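Local coordinates for protein purine nucleoside phosphorylase (Grouper iridovirus, PDB 3KHS) that probably catalyses the phosphorolysis of purine nucleosides to free base and ribose 1-phosphate, a step of purine salvage, at residues K8-W13 against M97-A102; I20-G25 against L103-V108; S30-I35 against A266-L271; R130-L135 against T160-K165; N142-P147 against T222-H227. One frame throughout, in Å; residues are numbered along the deposited sequence.

Contact 1. Residues K8-W13 against M97-A102; sequences KETAAW and MRVFKA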
# COMPACT_ATOMS: atom_id res chain seq x y z
N LYS B 8 11.56 2.94 -26.35
CA LYS B 8 12.42 3.29 -27.47
C LYS B 8 11.69 3.14 -28.80
O LYS B 8 11.81 3.99 -29.68
CB LYS B 8 13.67 2.43 -27.45
CG LYS B 8 14.62 2.82 -26.34
CD LYS B 8 15.80 1.89 -26.28
CE LYS B 8 16.62 2.13 -25.03
NZ LYS B 8 17.58 1.01 -24.79
N GLU B 9 10.91 2.06 -28.94
CA GLU B 9 10.16 1.82 -30.15
C GLU B 9 9.14 2.93 -30.33
O GLU B 9 9.05 3.53 -31.41
CB GLU B 9 9.48 0.44 -30.08
CG GLU B 9 8.24 0.27 -30.97
CD GLU B 9 7.54 -1.07 -30.77
OE1 GLU B 9 7.07 -1.37 -29.64
OE2 GLU B 9 7.47 -1.83 -31.77
N THR B 10 8.39 3.22 -29.27
CA THR B 10 7.41 4.28 -29.32
C THR B 10 8.09 5.59 -29.70
O THR B 10 7.56 6.36 -30.50
CB THR B 10 6.72 4.43 -27.96
OG1 THR B 10 5.83 3.32 -27.77
CG2 THR B 10 5.95 5.72 -27.88
N ALA B 11 9.26 5.85 -29.13
CA ALA B 11 9.98 7.09 -29.44
C ALA B 11 10.39 7.11 -30.91
O ALA B 11 10.17 8.11 -31.60
CB ALA B 11 11.22 7.24 -28.53
N ALA B 12 10.99 6.02 -31.39
CA ALA B 12 11.42 5.95 -32.77
C ALA B 12 10.25 6.21 -33.71
O ALA B 12 10.43 6.80 -34.77
CB ALA B 12 12.05 4.59 -33.06
N TRP B 13 9.05 5.79 -33.32
CA TRP B 13 7.87 5.99 -34.16
C TRP B 13 7.45 7.45 -34.15
O TRP B 13 6.96 7.97 -35.16
CB TRP B 13 6.72 5.10 -33.68
CG TRP B 13 5.46 5.21 -34.46
CD1 TRP B 13 5.06 4.41 -35.50
CD2 TRP B 13 4.38 6.15 -34.25
NE1 TRP B 13 3.80 4.79 -35.94
CE2 TRP B 13 3.37 5.85 -35.19
CE3 TRP B 13 4.18 7.20 -33.35
CZ2 TRP B 13 2.17 6.57 -35.26
CZ3 TRP B 13 2.97 7.92 -33.42
CH2 TRP B 13 1.99 7.59 -34.37
N MET B 97 6.91 8.73 -19.32
CA MET B 97 8.16 9.30 -18.83
C MET B 97 9.34 8.54 -19.43
O MET B 97 10.41 9.13 -19.69
CB MET B 97 8.30 9.23 -17.30
CG MET B 97 7.55 10.30 -16.53
SD MET B 97 7.93 11.97 -17.00
CE MET B 97 6.54 12.35 -18.11
N ARG B 98 9.17 7.24 -19.62
CA ARG B 98 10.23 6.45 -20.21
C ARG B 98 10.34 6.87 -21.68
O ARG B 98 11.43 6.98 -22.22
CB ARG B 98 9.93 4.95 -20.05
CG ARG B 98 10.01 4.48 -18.61
CD ARG B 98 9.85 2.97 -18.47
NE ARG B 98 10.03 2.51 -17.08
CZ ARG B 98 9.10 2.63 -16.12
NH1 ARG B 98 7.94 3.18 -16.39
NH2 ARG B 98 9.34 2.20 -14.89
N VAL B 99 9.20 7.16 -22.30
CA VAL B 99 9.19 7.61 -23.69
C VAL B 99 9.92 8.97 -23.78
O VAL B 99 10.77 9.18 -24.64
CB VAL B 99 7.73 7.73 -24.20
CG1 VAL B 99 7.68 8.39 -25.54
CG2 VAL B 99 7.10 6.33 -24.28
N PHE B 100 9.59 9.90 -22.88
CA PHE B 100 10.26 11.20 -22.84
C PHE B 100 11.76 10.98 -22.86
O PHE B 100 12.46 11.61 -23.64
CB PHE B 100 9.90 11.97 -21.56
CG PHE B 100 8.71 12.88 -21.70
CD1 PHE B 100 7.73 12.63 -22.64
CD2 PHE B 100 8.54 13.94 -20.83
CE1 PHE B 100 6.62 13.41 -22.72
CE2 PHE B 100 7.41 14.74 -20.90
CZ PHE B 100 6.45 14.48 -21.83
N LYS B 101 12.26 10.10 -22.01
CA LYS B 101 13.69 9.84 -21.96
C LYS B 101 14.22 9.34 -23.30
O LYS B 101 15.22 9.84 -23.82
CB LYS B 101 14.02 8.79 -20.89
CG LYS B 101 15.50 8.45 -20.78
CD LYS B 101 15.68 7.03 -20.28
CE LYS B 101 17.03 6.82 -19.59
NZ LYS B 101 18.13 7.46 -20.34
N ALA B 102 13.53 8.35 -23.86
CA ALA B 102 13.89 7.76 -25.14
C ALA B 102 13.91 8.80 -26.25
O ALA B 102 14.58 8.61 -27.25
CB ALA B 102 12.91 6.64 -25.50

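Contact 2. Residues I20-G25 against L103-V108; sequences IRPVLG and LGVKIV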
# COMPACT_ATOMS: atom_id res chain seq x y z
N ILE B 20 13.16 18.26 -35.07
CA ILE B 20 14.07 18.46 -33.94
C ILE B 20 13.57 17.62 -32.76
O ILE B 20 12.40 17.67 -32.41
CB ILE B 20 14.11 19.95 -33.51
CG1 ILE B 20 13.89 20.86 -34.73
CG2 ILE B 20 15.46 20.27 -32.86
CD1 ILE B 20 13.87 22.34 -34.40
N ARG B 21 14.46 16.85 -32.17
CA ARG B 21 14.07 16.04 -31.04
C ARG B 21 13.84 17.00 -29.87
O ARG B 21 14.59 17.96 -29.70
CB ARG B 21 15.16 15.03 -30.69
CG ARG B 21 15.51 14.07 -31.82
CD ARG B 21 16.33 12.91 -31.29
NE ARG B 21 15.50 11.75 -30.97
CZ ARG B 21 15.87 10.75 -30.17
NH1 ARG B 21 17.07 10.75 -29.58
NH2 ARG B 21 15.05 9.72 -29.95
N PRO B 22 12.78 16.77 -29.09
CA PRO B 22 12.47 17.62 -27.95
C PRO B 22 13.55 17.48 -26.88
O PRO B 22 14.08 16.39 -26.68
CB PRO B 22 11.12 17.09 -27.49
CG PRO B 22 11.23 15.63 -27.84
CD PRO B 22 11.77 15.71 -29.23
N VAL B 23 13.89 18.57 -26.21
CA VAL B 23 14.91 18.53 -25.17
C VAL B 23 14.25 18.80 -23.80
O VAL B 23 14.79 18.44 -22.73
CB VAL B 23 16.03 19.57 -25.43
CG1 VAL B 23 15.45 20.97 -25.57
CG2 VAL B 23 17.05 19.54 -24.28
N LEU B 24 13.08 19.45 -23.84
CA LEU B 24 12.33 19.73 -22.64
C LEU B 24 10.94 19.12 -22.72
O LEU B 24 10.27 19.20 -23.76
CB LEU B 24 12.19 21.23 -22.39
CG LEU B 24 11.28 21.50 -21.18
CD1 LEU B 24 12.06 22.15 -20.08
CD2 LEU B 24 10.11 22.34 -21.59
N GLY B 25 10.50 18.51 -21.63
CA GLY B 25 9.17 17.91 -21.61
C GLY B 25 8.21 18.58 -20.64
O GLY B 25 8.61 19.12 -19.61
N LEU B 103 13.16 9.88 -26.08
CA LEU B 103 13.08 10.96 -27.06
C LEU B 103 14.26 11.91 -26.91
O LEU B 103 14.47 12.77 -27.76
CB LEU B 103 11.82 11.79 -26.87
CG LEU B 103 10.47 11.29 -27.35
CD1 LEU B 103 9.41 12.28 -26.91
CD2 LEU B 103 10.47 11.16 -28.84
N GLY B 104 15.00 11.77 -25.82
CA GLY B 104 16.13 12.65 -25.58
C GLY B 104 15.83 13.83 -24.66
O GLY B 104 16.64 14.75 -24.56
N VAL B 105 14.66 13.81 -24.00
CA VAL B 105 14.33 14.91 -23.10
C VAL B 105 15.30 14.95 -21.94
O VAL B 105 15.69 13.92 -21.40
CB VAL B 105 12.90 14.83 -22.55
CG1 VAL B 105 12.68 15.97 -21.58
CG2 VAL B 105 11.90 14.94 -23.68
N LYS B 106 15.71 16.15 -21.55
CA LYS B 106 16.65 16.30 -20.45
C LYS B 106 16.01 16.92 -19.22
O LYS B 106 16.43 16.64 -18.11
CB LYS B 106 17.87 17.12 -20.92
CG LYS B 106 18.79 16.29 -21.79
CD LYS B 106 19.83 17.17 -22.47
CE LYS B 106 20.79 16.36 -23.35
NZ LYS B 106 21.88 17.23 -23.92
N ILE B 107 14.98 17.72 -19.43
CA ILE B 107 14.28 18.36 -18.32
C ILE B 107 12.78 18.16 -18.47
O ILE B 107 12.24 18.27 -19.57
CB ILE B 107 14.58 19.87 -18.28
CG1 ILE B 107 16.08 20.09 -18.04
CG2 ILE B 107 13.73 20.53 -17.21
CD1 ILE B 107 16.52 21.55 -18.24
N VAL B 108 12.12 17.84 -17.36
CA VAL B 108 10.67 17.64 -17.41
C VAL B 108 9.98 18.59 -16.42
O VAL B 108 10.35 18.67 -15.25
CB VAL B 108 10.30 16.19 -17.09
CG1 VAL B 108 8.77 16.03 -17.01
CG2 VAL B 108 10.87 15.25 -18.16

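Contact 3. Residues S30-I35 against A266-L271; sequences SGLGKI and ARMTAL. With PO4 (phosphate ion), chain G.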
# COMPACT_ATOMS: atom_id res chain seq x y z
N SER B 30 -4.49 18.40 -14.24
CA SER B 30 -5.92 18.66 -14.42
C SER B 30 -6.28 20.13 -14.67
O SER B 30 -5.95 21.00 -13.86
CB SER B 30 -6.71 18.14 -13.22
OG SER B 30 -6.60 16.74 -13.16
N GLY B 31 -6.96 20.37 -15.79
CA GLY B 31 -7.37 21.72 -16.16
C GLY B 31 -6.23 22.62 -16.61
O GLY B 31 -6.43 23.82 -16.84
N LEU B 32 -5.03 22.07 -16.75
CA LEU B 32 -3.88 22.86 -17.15
C LEU B 32 -3.47 22.61 -18.61
O LEU B 32 -2.33 22.85 -19.00
CB LEU B 32 -2.73 22.56 -16.19
CG LEU B 32 -3.11 22.82 -14.73
CD1 LEU B 32 -1.99 22.37 -13.80
CD2 LEU B 32 -3.40 24.33 -14.56
N GLY B 33 -4.41 22.12 -19.41
CA GLY B 33 -4.14 21.84 -20.81
C GLY B 33 -3.68 23.04 -21.63
O GLY B 33 -2.74 22.95 -22.42
N LYS B 34 -4.34 24.17 -21.44
CA LYS B 34 -4.00 25.39 -22.18
C LYS B 34 -2.49 25.61 -22.32
O LYS B 34 -2.05 26.22 -23.27
CB LYS B 34 -4.64 26.60 -21.51
CG LYS B 34 -6.17 26.61 -21.51
CD LYS B 34 -6.75 27.33 -22.74
CE LYS B 34 -8.28 27.42 -22.65
NZ LYS B 34 -8.92 28.19 -23.77
N ILE B 35 -1.71 25.10 -21.37
CA ILE B 35 -0.27 25.27 -21.41
C ILE B 35 0.29 24.85 -22.76
O ILE B 35 1.27 25.41 -23.25
CB ILE B 35 0.42 24.39 -20.33
CG1 ILE B 35 -0.06 24.76 -18.93
CG2 ILE B 35 1.92 24.55 -20.42
CD1 ILE B 35 0.70 24.02 -17.83
N ALA B 266 -4.05 30.50 -17.06
CA ALA B 266 -3.26 31.56 -17.62
C ALA B 266 -2.00 31.80 -16.78
O ALA B 266 -0.90 31.86 -17.34
CB ALA B 266 -4.08 32.82 -17.72
N ARG B 267 -2.15 31.91 -15.46
CA ARG B 267 -1.01 32.13 -14.56
C ARG B 267 0.03 31.02 -14.69
O ARG B 267 1.23 31.28 -14.80
CB ARG B 267 -1.46 32.19 -13.09
CG ARG B 267 -2.58 33.20 -12.74
CD ARG B 267 -2.83 33.25 -11.23
NE ARG B 267 -1.95 34.23 -10.59
CZ ARG B 267 -2.02 34.64 -9.32
NH1 ARG B 267 -2.96 34.15 -8.50
NH2 ARG B 267 -1.16 35.54 -8.87
N MET B 268 -0.44 29.77 -14.67
CA MET B 268 0.43 28.62 -14.76
C MET B 268 1.16 28.60 -16.10
O MET B 268 2.34 28.30 -16.15
CB MET B 268 -0.38 27.33 -14.58
CG MET B 268 0.48 26.06 -14.50
SD MET B 268 1.62 25.96 -13.10
CE MET B 268 0.47 25.34 -11.76
N THR B 269 0.45 28.93 -17.17
CA THR B 269 1.04 28.97 -18.50
C THR B 269 2.17 29.99 -18.55
O THR B 269 3.23 29.72 -19.10
CB THR B 269 0.02 29.35 -19.57
OG1 THR B 269 -1.03 28.37 -19.61
CG2 THR B 269 0.70 29.42 -20.94
N ALA B 270 1.92 31.18 -17.99
CA ALA B 270 2.92 32.23 -17.96
C ALA B 270 4.14 31.77 -17.18
O ALA B 270 5.28 31.93 -17.63
CB ALA B 270 2.34 33.48 -17.32
N LEU B 271 3.91 31.20 -16.00
CA LEU B 271 4.99 30.71 -15.15
C LEU B 271 5.88 29.69 -15.87
O LEU B 271 7.10 29.79 -15.85
CB LEU B 271 4.42 30.07 -13.86
CG LEU B 271 5.39 29.40 -12.86
CD1 LEU B 271 6.43 30.38 -12.40
CD2 LEU B 271 4.64 28.89 -11.64
P PO4 G . -3.65 15.79 -11.61
O1 PO4 G . -3.43 17.22 -11.95
O2 PO4 G . -3.25 14.93 -12.77
O3 PO4 G . -2.84 15.41 -10.42
O4 PO4 G . -5.10 15.58 -11.31

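Contact 4. Residues R130-L135 against T160-K165; sequences RDHINL and TSVYDK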
# COMPACT_ATOMS: atom_id res chain seq x y z
N ARG B 130 9.22 20.73 -3.60
CA ARG B 130 10.59 20.57 -3.16
C ARG B 130 10.88 19.13 -2.81
O ARG B 130 12.03 18.70 -2.79
CB ARG B 130 10.90 21.46 -1.95
CG ARG B 130 10.41 20.91 -0.62
CD ARG B 130 10.91 21.70 0.60
NE ARG B 130 11.17 20.78 1.71
CZ ARG B 130 10.41 20.68 2.79
NH1 ARG B 130 9.35 21.46 2.93
NH2 ARG B 130 10.69 19.78 3.72
N ASP B 131 9.84 18.36 -2.53
CA ASP B 131 10.02 16.96 -2.17
C ASP B 131 8.67 16.27 -2.19
O ASP B 131 7.64 16.94 -2.26
CB ASP B 131 10.65 16.86 -0.78
CG ASP B 131 11.30 15.52 -0.54
OD1 ASP B 131 11.55 14.86 -1.55
OD2 ASP B 131 11.60 15.13 0.61
N HIS B 132 8.65 14.93 -2.16
CA HIS B 132 7.35 14.24 -2.14
C HIS B 132 7.33 13.07 -1.18
O HIS B 132 8.36 12.65 -0.65
CB HIS B 132 6.91 13.77 -3.55
CG HIS B 132 7.64 12.56 -4.08
ND1 HIS B 132 8.06 12.46 -5.39
CD2 HIS B 132 8.07 11.43 -3.46
CE1 HIS B 132 8.72 11.33 -5.56
NE2 HIS B 132 8.75 10.69 -4.40
N ILE B 133 6.12 12.58 -0.95
CA ILE B 133 5.86 11.42 -0.10
C ILE B 133 4.95 10.56 -0.98
O ILE B 133 3.78 10.91 -1.20
CB ILE B 133 5.09 11.77 1.17
CG1 ILE B 133 5.93 12.67 2.07
CG2 ILE B 133 4.77 10.50 1.93
CD1 ILE B 133 5.11 13.30 3.19
N ASN B 134 5.51 9.48 -1.52
CA ASN B 134 4.76 8.59 -2.40
C ASN B 134 4.30 7.32 -1.70
O ASN B 134 4.96 6.29 -1.73
CB ASN B 134 5.62 8.24 -3.62
CG ASN B 134 4.83 7.51 -4.68
OD1 ASN B 134 3.72 7.88 -4.97
ND2 ASN B 134 5.42 6.47 -5.28
N LEU B 135 3.14 7.41 -1.06
CA LEU B 135 2.62 6.25 -0.33
C LEU B 135 2.46 4.97 -1.16
O LEU B 135 2.92 3.92 -0.74
CB LEU B 135 1.30 6.62 0.34
CG LEU B 135 1.43 7.81 1.33
CD1 LEU B 135 0.03 8.24 1.74
CD2 LEU B 135 2.28 7.43 2.57
N THR B 160 17.06 11.17 -3.24
CA THR B 160 17.39 12.23 -2.31
C THR B 160 17.15 13.63 -2.85
O THR B 160 16.85 14.53 -2.08
CB THR B 160 18.83 12.09 -1.79
OG1 THR B 160 18.90 10.97 -0.90
CG2 THR B 160 19.26 13.33 -1.05
N SER B 161 17.25 13.81 -4.17
CA SER B 161 17.01 15.11 -4.78
C SER B 161 16.17 15.00 -6.05
O SER B 161 16.62 15.38 -7.13
CB SER B 161 18.33 15.80 -5.14
OG SER B 161 19.14 16.01 -4.00
N VAL B 162 14.97 14.47 -5.93
CA VAL B 162 14.09 14.32 -7.07
C VAL B 162 13.82 15.65 -7.76
O VAL B 162 13.79 15.72 -8.99
CB VAL B 162 12.71 13.74 -6.64
CG1 VAL B 162 11.78 13.64 -7.84
CG2 VAL B 162 12.89 12.38 -6.03
N TYR B 163 13.61 16.70 -6.96
CA TYR B 163 13.29 18.01 -7.50
C TYR B 163 14.49 18.97 -7.56
O TYR B 163 14.91 19.54 -6.56
CB TYR B 163 12.11 18.56 -6.67
CG TYR B 163 10.91 17.61 -6.68
CD1 TYR B 163 9.99 17.63 -7.73
CD2 TYR B 163 10.78 16.60 -5.72
CE1 TYR B 163 8.95 16.68 -7.83
CE2 TYR B 163 9.75 15.63 -5.81
CZ TYR B 163 8.85 15.68 -6.87
OH TYR B 163 7.87 14.73 -6.99
N ASP B 164 15.03 19.12 -8.77
CA ASP B 164 16.19 19.96 -9.05
C ASP B 164 16.17 21.32 -8.33
O ASP B 164 15.30 22.17 -8.58
CB ASP B 164 16.27 20.17 -10.55
CG ASP B 164 17.63 20.61 -10.99
OD1 ASP B 164 18.54 19.76 -11.02
OD2 ASP B 164 17.76 21.80 -11.29
N LYS B 165 17.14 21.54 -7.45
CA LYS B 165 17.20 22.78 -6.69
C LYS B 165 17.29 24.01 -7.58
O LYS B 165 16.66 25.04 -7.29
CB LYS B 165 18.36 22.73 -5.71
CG LYS B 165 18.32 21.45 -4.90
CD LYS B 165 19.28 21.43 -3.73
CE LYS B 165 19.28 20.05 -3.09
NZ LYS B 165 20.08 20.04 -1.85
O HOH W 1 13.80 16.89 -4.12
O HOH W 2 13.73 13.86 -2.77

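Contact 5. Residues N142-P147 against T222-H227; sequences NPLTGP and TIVAKH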
# COMPACT_ATOMS: atom_id res chain seq x y z
N ASN B 142 5.12 0.60 -6.76
CA ASN B 142 6.28 1.41 -7.11
C ASN B 142 6.45 1.33 -8.63
O ASN B 142 6.48 0.25 -9.19
CB ASN B 142 7.52 0.87 -6.40
CG ASN B 142 8.70 1.81 -6.52
OD1 ASN B 142 9.30 1.94 -7.59
ND2 ASN B 142 9.02 2.51 -5.43
N PRO B 143 6.59 2.46 -9.29
CA PRO B 143 6.74 2.51 -10.75
C PRO B 143 7.98 1.83 -11.34
O PRO B 143 8.05 1.59 -12.53
CB PRO B 143 6.68 4.00 -11.04
CG PRO B 143 7.49 4.57 -9.89
CD PRO B 143 7.04 3.73 -8.68
N LEU B 144 8.96 1.51 -10.51
CA LEU B 144 10.17 0.86 -10.96
C LEU B 144 10.11 -0.62 -10.62
O LEU B 144 11.02 -1.37 -10.96
CB LEU B 144 11.42 1.45 -10.31
CG LEU B 144 11.64 2.92 -10.57
CD1 LEU B 144 12.84 3.39 -9.79
CD2 LEU B 144 11.85 3.13 -12.07
N THR B 145 9.06 -1.05 -9.93
CA THR B 145 8.99 -2.47 -9.60
C THR B 145 9.08 -3.30 -10.88
O THR B 145 8.44 -2.98 -11.89
CB THR B 145 7.70 -2.83 -8.86
OG1 THR B 145 7.71 -2.23 -7.56
CG2 THR B 145 7.55 -4.35 -8.73
N GLY B 146 9.90 -4.35 -10.84
CA GLY B 146 10.11 -5.22 -11.99
C GLY B 146 11.57 -5.30 -12.37
O GLY B 146 12.43 -4.85 -11.61
N PRO B 147 11.91 -5.91 -13.52
CA PRO B 147 13.32 -5.99 -13.93
C PRO B 147 13.86 -4.63 -14.32
O PRO B 147 13.13 -3.79 -14.84
CB PRO B 147 13.29 -6.96 -15.11
CG PRO B 147 11.85 -6.92 -15.58
CD PRO B 147 11.11 -6.87 -14.28
N THR B 222 7.99 11.43 -11.42
CA THR B 222 9.31 12.01 -11.16
C THR B 222 10.29 10.94 -10.68
O THR B 222 11.50 11.08 -10.84
CB THR B 222 9.26 13.16 -10.12
OG1 THR B 222 8.82 12.65 -8.84
CG2 THR B 222 8.31 14.24 -10.60
N ILE B 223 9.77 9.88 -10.07
CA ILE B 223 10.67 8.81 -9.63
C ILE B 223 11.29 8.19 -10.89
O ILE B 223 12.48 7.92 -10.93
CB ILE B 223 9.93 7.67 -8.90
CG1 ILE B 223 9.45 8.14 -7.53
CG2 ILE B 223 10.86 6.45 -8.79
CD1 ILE B 223 8.60 7.09 -6.83
N VAL B 224 10.46 7.95 -11.89
CA VAL B 224 10.90 7.34 -13.14
C VAL B 224 11.77 8.31 -13.96
O VAL B 224 12.80 7.92 -14.48
CB VAL B 224 9.69 6.88 -13.93
CG1 VAL B 224 10.12 6.42 -15.32
CG2 VAL B 224 8.97 5.77 -13.14
N ALA B 225 11.36 9.57 -14.04
CA ALA B 225 12.11 10.58 -14.76
C ALA B 225 13.53 10.66 -14.17
O ALA B 225 14.54 10.57 -14.88
CB ALA B 225 11.40 11.91 -14.61
N LYS B 226 13.59 10.83 -12.86
CA LYS B 226 14.86 10.96 -12.14
C LYS B 226 15.74 9.77 -12.40
O LYS B 226 16.95 9.90 -12.59
CB LYS B 226 14.62 11.07 -10.64
CG LYS B 226 15.82 11.60 -9.87
CD LYS B 226 16.15 13.04 -10.29
CE LYS B 226 17.58 13.37 -9.95
NZ LYS B 226 17.83 13.22 -8.50
N HIS B 227 15.13 8.59 -12.38
CA HIS B 227 15.85 7.36 -12.59
C HIS B 227 16.39 7.33 -14.01
O HIS B 227 17.43 6.74 -14.26
CB HIS B 227 14.90 6.19 -12.32
CG HIS B 227 15.41 4.87 -12.81
ND1 HIS B 227 15.24 4.44 -14.11
CD2 HIS B 227 16.09 3.88 -12.17
CE1 HIS B 227 15.79 3.24 -14.25
NE2 HIS B 227 16.31 2.88 -13.09

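Contact 1. Residues K8-W13 against M97-A102
Ala11 and Ala102 meet methyl to methyl, CB to CB at 3.5 Å, and this small-residue pair lets helix 3-15 and helix 95-102 come together until the axes of the two short segments pass 8.2 Å apart. The crossing angle is -58°. Over the Ala102 methyl runs the backbone of Lys8, whose CA lies 3.9 Å from Ala102 CB; the lysine side chain sets off away from the partner helix and stays exposed, with CG still 4.3 Å from Ala102 CB.

Beside this pair, one turn back along helix 95-102, Val99 meets Thr10, the two side chains crossing at about a right angle. Thr10 turns its methyl rather than its hydroxyl to the valine: CG2 stands anti to the backbone N (OG1 torsion -73°) and touches both branches, at 3.8 Å from Val99 CG2 and 3.9 Å from Val99 CG1. Thr10 OG1 hydrogen-bonds with Pro51 O, Asn52 ND2 and Leu6 O. The helices meet here through van der Waals packing alone.

Helix 95-102 is sandwiched here: Val99 also packs on Leu14 of helix 3-15, whereas Met97 and Phe100 reach strand 73-79 through Met78 and Val76, and Arg98 rests on Val224 of helix 219-227.

Contact 2. Residues I20-G25 against L103-V108
Val23 O and Ile107 O carry the bonds that zip these two chains together in parallel. Lys106 N reaches Val23 O at 2.7 Å in an almost straight line (175°), although it approaches tilted out of the carbonyl plane; Ile107 N adds a weak second bond to the same oxygen. Two residues past Val23, Gly25 N donates to Ile107 O at 2.7 Å, nearly along the C=O axis.

The packing is closest around Gly25. Val105 holds CG1 anti to its backbone N (chi1 177°), and that methyl presses on Gly25 N at 3.3 Å. On the sheet face shared by Leu24 and Ile107, Leu24 CD1 lies against Ile107 CG2 at 3.7 Å. Pro22 CG meets Leu103 CD1 at 3.9 Å, the two side chains crossing at about a right angle.

Toward solvent the fit slackens. Val23 CG2 only grazes Lys106 CD, and the lysine then runs on away from the contact. Arg21 is exposed too, yet its guanidinium lies flat over Leu103 O, with CZ 3.4 Å from that oxygen, and NH2 is bound by Asn15.

Gly104 ends helix 95-102 in a Schellman motif, and strand 107-116 then pairs in parallel with strand 24-28, part of the mixed beta-sheet at the heart of the PNP/MTAP phosphorylase fold.

Contact 3. Residues S30-I35 against A266-L271
Apolar packing comes first: Ile35 and Leu32 both lean on Met268, the residue that helix 257-279 turns toward the loop. Met268 sets CG anti to its backbone N (chi1 -173°), which brings CG to 3.9 Å from Ile35 CD1, the two side chains lying aslant; beyond CG the methionine is bent at both remaining torsions. Leu32 CD2 touches the same CG from farther off, at 4.2 Å. Beyond them Met268 continues onto Val235 and Leu237 of strand 231-241, so this patch lies between helix and sheet.

The second kind of contact is a polar atom packed without a bond across the segments. Thr269 OG1 sits 3.7 Å from Ile35 CA and 3.8 Å from Ile35 CG1, with the two side chains sliding past each other in opposite directions. Its hydroxyl hydrogen-bonds back to Ser265 O, one helical turn earlier.

Hydrogen bonding is concentrated at the other end of the loop, where a phosphate ion, probably picked up from the crystallisation medium, is gripped twice by Ser30. The backbone N reaches O1 of the phosphate at 2.8 Å with a nearly straight N-H (171°), and Ser30 OG binds O4 of the phosphate at 2.6 Å. Arg81, His83, Ala113 and Ser217 also hydrogen-bond to the ion, an arrangement consistent with the phosphate-binding site of the purine nucleoside phosphorylase family.

Contact 4. Residues R130-L135 against T160-K165
Two first torsions bring His132 and Tyr163 together. His132 places CG between its backbone N and carbonyl carbon (chi1 75°), while Tyr163 has CG anti to its carbonyl carbon, which brings its ring against strand 131-134 of the mixed sheet of this phosphorylase fold. The two side chains cross at about a right angle, their ring planes 84° apart, and meet at one polar point: Tyr163 OH lies in the plane of the imidazole, at its edge beside ND1.

Along the rest of the tyrosine, CD2 packs on the strand backbone, 3.6 Å from Asp131 CA, and CD2 also comes to 3.8 Å from Arg130 O. Val162 CG1 lies above one face of the phenol ring, from within its own segment. Thr222 of helix 219-227 gives the hydroxyl of Tyr163 a second hydrogen-bond partner, so this buried oxygen is held from both the strand and the helix.

Two waters bridge the segments, one between backbones and one from the Asp131 carboxylate. The first donates to Arg130 O and accepts from Tyr163 N, both at 2.9 Å; the other donates to Asp131 OD1 at 2.7 Å and takes a weak bond from Val162 N. Asp131 OD2 turns instead to Ala201 N of the second subunit. His132 ND1 and Tyr163 OH are hydrogen-bonded at 2.8 Å, at an angle of 160°.

Contact 5. Residues N142-P147 against T222-H227
Leu144 and Pro143 pack on helix 219-227. Leu144 forks over the helix: CD1 rests on Ile223 CG2 at 3.8 Å, while CD2 stands over one face of the His227 ring, 4.2 Å from its centroid and 15° off the normal, a CH-pi contact. Pro143 packs alongside, with CB 3.6 Å from Val224 CG2 and CG 4.0 Å from Ile223 CG2. It crosses Ile223 at about a right angle but slides past Val224 in the opposite direction. For His227, chi1 167° carries the ring toward the loop and chi2 -85° turns a face to Leu144; Asn148 OD1 hydrogen-bonds to NE2, which helps fix the ring's rotation.

Behind this first shell, a type I beta turn from Asn142 to Thr145 presents both apolar residues to the helix. Asn142 braces it with an Asx turn: its OD1 accepts Leu144 N at 3.0 Å, in the carbonyl plane and on a lone pair. Asn142 ND2 goes outward to Gly137 O and to Ser196 of the second subunit.

Around the turn, Arg98 of helix 95-102 binds Pro143 O and touches Leu144, and Ile223 reaches across to His132 and Asn134 of strand 131-134, leaving helix 219-227 between loop, helix and strand.

From the N terminus, contact 1 closes a loop from helix 3-15 to helix 95-102, and contact 2 crosses it, since 20-25 lies within that loop and 103-108 just beyond. The two touch where Phe100 packs on Gly25 and Val108, joining the helix pair to the sheet. Contact 3 opens inside both loops and closes only at helix 257-279, so it crosses them and encloses contacts 4 and 5. Those two cross each other and meet through Ser161 with Lys226; both also face the second subunit. Met97, packed on Val224, ties contact 1 to contact 5, while contact 3 lies across the chain's centre from contacts 4 and 5.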